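Local atomic coordinates of uncharacterized protein PA2218 (Pseudomonas aeruginosa, PDB entry 2HDW), a protein that is uncharacterised but has an alpha/beta hydrolase fold and probably acts as a hydrolase on a substrate not yet identified. Residues N151-D160 with M184-V195. Sequence-based numbering, arbitrary orientation.
Sequences NTEDFSAAVD and MALNAVAVDKRV
Thr152 lies against Met184 and Ala188, its two branches dividing the work. With OG1 beside the backbone N (chi1 -70°), CG2 is anti to that N and packs 3.7 Å from CA of Ala188, while OG1 lies beside CG of Met184 and hydrogen-bonds to the carbonyl of Pro148 one turn back in its own helix. CG of Met184 also lies 3.9 Å from CB of Asn151. Deeper in, CE1 of Phe155 comes within 3.5 Å of CB of Ala185, the methyl approaching the ring obliquely.

At the other end Arg194 bridges two carboxylates. NE and NH2 hold Asp192 side-on, one to each oxygen, with the NE bond to OD1 nearly straight (175°). End-on, NH1 and NH2 share OD1 of Asp160, at 2.7 Å from NH1, and CG1 of Val159 lies over one guanidinium face, toward its rim. NH2 also reaches the Ser156 carbonyl, and Ser156 OG donates to Asp192 OD2 (2.8 Å), tying helix 148-164 to the turn that follows helix 180-191.

The segments 151-160 and 184-191 cross at -64°, and their parent helices lie on one side of the central sheet of the alpha/beta hydrolase fold, Phe155 and Val159 resting on Val100 of strand 96-102 and Ala185 on Val198 of strand 197-201.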
# COMPACT_ATOMS: atom_id res chain seq x y z
N ASN A 151 8.77 5.32 -1.72
CA ASN A 151 7.52 4.59 -1.82
C ASN A 151 6.46 5.41 -2.55
O ASN A 151 5.65 4.86 -3.31
CB ASN A 151 7.05 4.15 -0.43
CG ASN A 151 7.88 3.01 0.13
OD1 ASN A 151 8.49 2.25 -0.63
ND2 ASN A 151 7.91 2.86 1.45
N THR A 152 6.46 6.72 -2.34
CA THR A 152 5.50 7.56 -3.06
C THR A 152 5.84 7.42 -4.54
O THR A 152 4.95 7.29 -5.39
CB THR A 152 5.60 9.03 -2.60
OG1 THR A 152 5.10 9.13 -1.25
CG2 THR A 152 4.78 9.93 -3.51
N GLU A 153 7.13 7.42 -4.86
CA GLU A 153 7.59 7.27 -6.24
C GLU A 153 7.15 5.92 -6.84
O GLU A 153 6.77 5.85 -8.01
CB GLU A 153 9.12 7.41 -6.30
CG GLU A 153 9.79 6.90 -7.57
CD GLU A 153 9.23 7.51 -8.85
OE1 GLU A 153 8.81 8.69 -8.83
OE2 GLU A 153 9.22 6.81 -9.89
N ASP A 154 7.19 4.86 -6.04
CA ASP A 154 6.78 3.53 -6.51
C ASP A 154 5.39 3.56 -7.14
O ASP A 154 5.14 2.93 -8.16
CB ASP A 154 6.77 2.51 -5.37
CG ASP A 154 8.16 2.12 -4.90
OD1 ASP A 154 9.12 2.18 -5.71
OD2 ASP A 154 8.29 1.73 -3.72
N PHE A 155 4.48 4.30 -6.52
CA PHE A 155 3.12 4.39 -7.03
C PHE A 155 3.09 5.01 -8.43
O PHE A 155 2.38 4.52 -9.31
CB PHE A 155 2.27 5.22 -6.07
CG PHE A 155 1.11 4.47 -5.48
CD1 PHE A 155 0.84 4.56 -4.11
CD2 PHE A 155 0.29 3.69 -6.28
CE1 PHE A 155 -0.25 3.88 -3.56
CE2 PHE A 155 -0.80 3.00 -5.74
CZ PHE A 155 -1.07 3.10 -4.37
N SER A 156 3.85 6.07 -8.63
CA SER A 156 3.88 6.72 -9.93
C SER A 156 4.68 5.90 -10.95
O SER A 156 4.47 6.04 -12.16
CB SER A 156 4.45 8.14 -9.80
OG SER A 156 3.48 8.98 -9.19
N ALA A 157 5.58 5.06 -10.47
CA ALA A 157 6.35 4.20 -11.35
C ALA A 157 5.39 3.15 -11.89
O ALA A 157 5.50 2.71 -13.04
CB ALA A 157 7.49 3.53 -10.59
N ALA A 158 4.43 2.75 -11.05
CA ALA A 158 3.43 1.76 -11.44
C ALA A 158 2.47 2.39 -12.45
O ALA A 158 2.06 1.74 -13.41
CB ALA A 158 2.66 1.27 -10.21
N VAL A 159 2.13 3.66 -12.24
CA VAL A 159 1.25 4.36 -13.17
C VAL A 159 1.98 4.49 -14.51
O VAL A 159 1.36 4.40 -15.57
CB VAL A 159 0.87 5.76 -12.63
CG1 VAL A 159 0.12 6.54 -13.70
CG2 VAL A 159 0.00 5.61 -11.39
N ASP A 160 3.30 4.69 -14.46
CA ASP A 160 4.10 4.79 -15.68
C ASP A 160 3.90 3.54 -16.55
O ASP A 160 3.71 3.63 -17.76
CB ASP A 160 5.60 4.89 -15.35
CG ASP A 160 6.03 6.27 -14.91
OD1 ASP A 160 5.21 7.22 -14.94
OD2 ASP A 160 7.21 6.42 -14.54
N MET A 184 0.43 6.92 1.19
CA MET A 184 1.32 7.08 0.04
C MET A 184 0.52 7.38 -1.23
O MET A 184 0.99 8.13 -2.10
CB MET A 184 2.17 5.82 -0.16
CG MET A 184 3.67 5.96 0.18
SD MET A 184 4.09 6.11 1.95
CE MET A 184 3.98 4.36 2.45
N ALA A 185 -0.67 6.80 -1.35
CA ALA A 185 -1.50 7.03 -2.53
C ALA A 185 -1.92 8.50 -2.60
O ALA A 185 -1.82 9.13 -3.65
CB ALA A 185 -2.74 6.13 -2.50
N LEU A 186 -2.39 9.05 -1.49
CA LEU A 186 -2.81 10.45 -1.46
C LEU A 186 -1.60 11.34 -1.74
O LEU A 186 -1.72 12.36 -2.42
CB LEU A 186 -3.40 10.80 -0.09
CG LEU A 186 -4.71 10.08 0.25
CD1 LEU A 186 -5.07 10.29 1.72
CD2 LEU A 186 -5.82 10.59 -0.66
N ASN A 187 -0.45 10.95 -1.21
CA ASN A 187 0.79 11.71 -1.40
C ASN A 187 1.17 11.74 -2.88
O ASN A 187 1.56 12.78 -3.40
CB ASN A 187 1.93 11.08 -0.60
CG ASN A 187 3.05 12.05 -0.31
OD1 ASN A 187 4.23 11.75 -0.52
ND2 ASN A 187 2.70 13.23 0.18
N ALA A 188 1.06 10.59 -3.54
CA ALA A 188 1.40 10.48 -4.96
C ALA A 188 0.46 11.27 -5.86
O ALA A 188 0.90 11.98 -6.76
CB ALA A 188 1.39 9.01 -5.38
N VAL A 189 -0.84 11.15 -5.61
CA VAL A 189 -1.84 11.84 -6.42
C VAL A 189 -1.74 13.37 -6.38
O VAL A 189 -2.04 14.05 -7.35
CB VAL A 189 -3.28 11.42 -6.01
CG1 VAL A 189 -4.31 12.15 -6.87
CG2 VAL A 189 -3.44 9.90 -6.17
N ALA A 190 -1.32 13.91 -5.24
CA ALA A 190 -1.19 15.35 -5.09
C ALA A 190 -0.28 15.96 -6.16
O ALA A 190 -0.59 17.02 -6.71
CB ALA A 190 -0.64 15.69 -3.71
N VAL A 191 0.83 15.29 -6.47
CA VAL A 191 1.75 15.83 -7.48
C VAL A 191 1.71 15.14 -8.84
O VAL A 191 2.13 15.74 -9.83
CB VAL A 191 3.22 15.83 -6.99
CG1 VAL A 191 3.40 16.86 -5.89
CG2 VAL A 191 3.63 14.44 -6.52
N ASP A 192 1.21 13.90 -8.90
CA ASP A 192 1.12 13.20 -10.18
C ASP A 192 -0.26 13.51 -10.78
O ASP A 192 -1.24 12.83 -10.49
CB ASP A 192 1.25 11.69 -9.98
CG ASP A 192 1.37 10.93 -11.29
OD1 ASP A 192 1.07 11.51 -12.36
OD2 ASP A 192 1.76 9.75 -11.26
N LYS A 193 -0.31 14.55 -11.61
CA LYS A 193 -1.56 14.99 -12.23
C LYS A 193 -2.21 14.01 -13.20
O LYS A 193 -3.34 14.23 -13.64
CB LYS A 193 -1.33 16.34 -12.92
CG LYS A 193 -0.72 17.39 -11.99
CD LYS A 193 -1.56 17.59 -10.73
CE LYS A 193 -0.95 18.66 -9.82
NZ LYS A 193 -1.68 18.83 -8.54
N ARG A 194 -1.50 12.94 -13.55
CA ARG A 194 -2.05 11.94 -14.46
C ARG A 194 -3.14 11.11 -13.77
O ARG A 194 -4.08 10.66 -14.42
CB ARG A 194 -0.94 11.01 -14.96
CG ARG A 194 0.18 11.71 -15.71
CD ARG A 194 1.30 10.74 -16.00
NE ARG A 194 1.85 10.17 -14.77
CZ ARG A 194 2.69 9.14 -14.72
NH1 ARG A 194 3.09 8.55 -15.84
NH2 ARG A 194 3.10 8.69 -13.54
N VAL A 195 -3.01 10.90 -12.45
CA VAL A 195 -3.98 10.11 -11.70
C VAL A 195 -5.26 10.92 -11.52
O VAL A 195 -5.27 11.99 -10.89
CB VAL A 195 -3.40 9.70 -10.32
CG1 VAL A 195 -4.35 8.73 -9.63
CG2 VAL A 195 -2.03 9.04 -10.51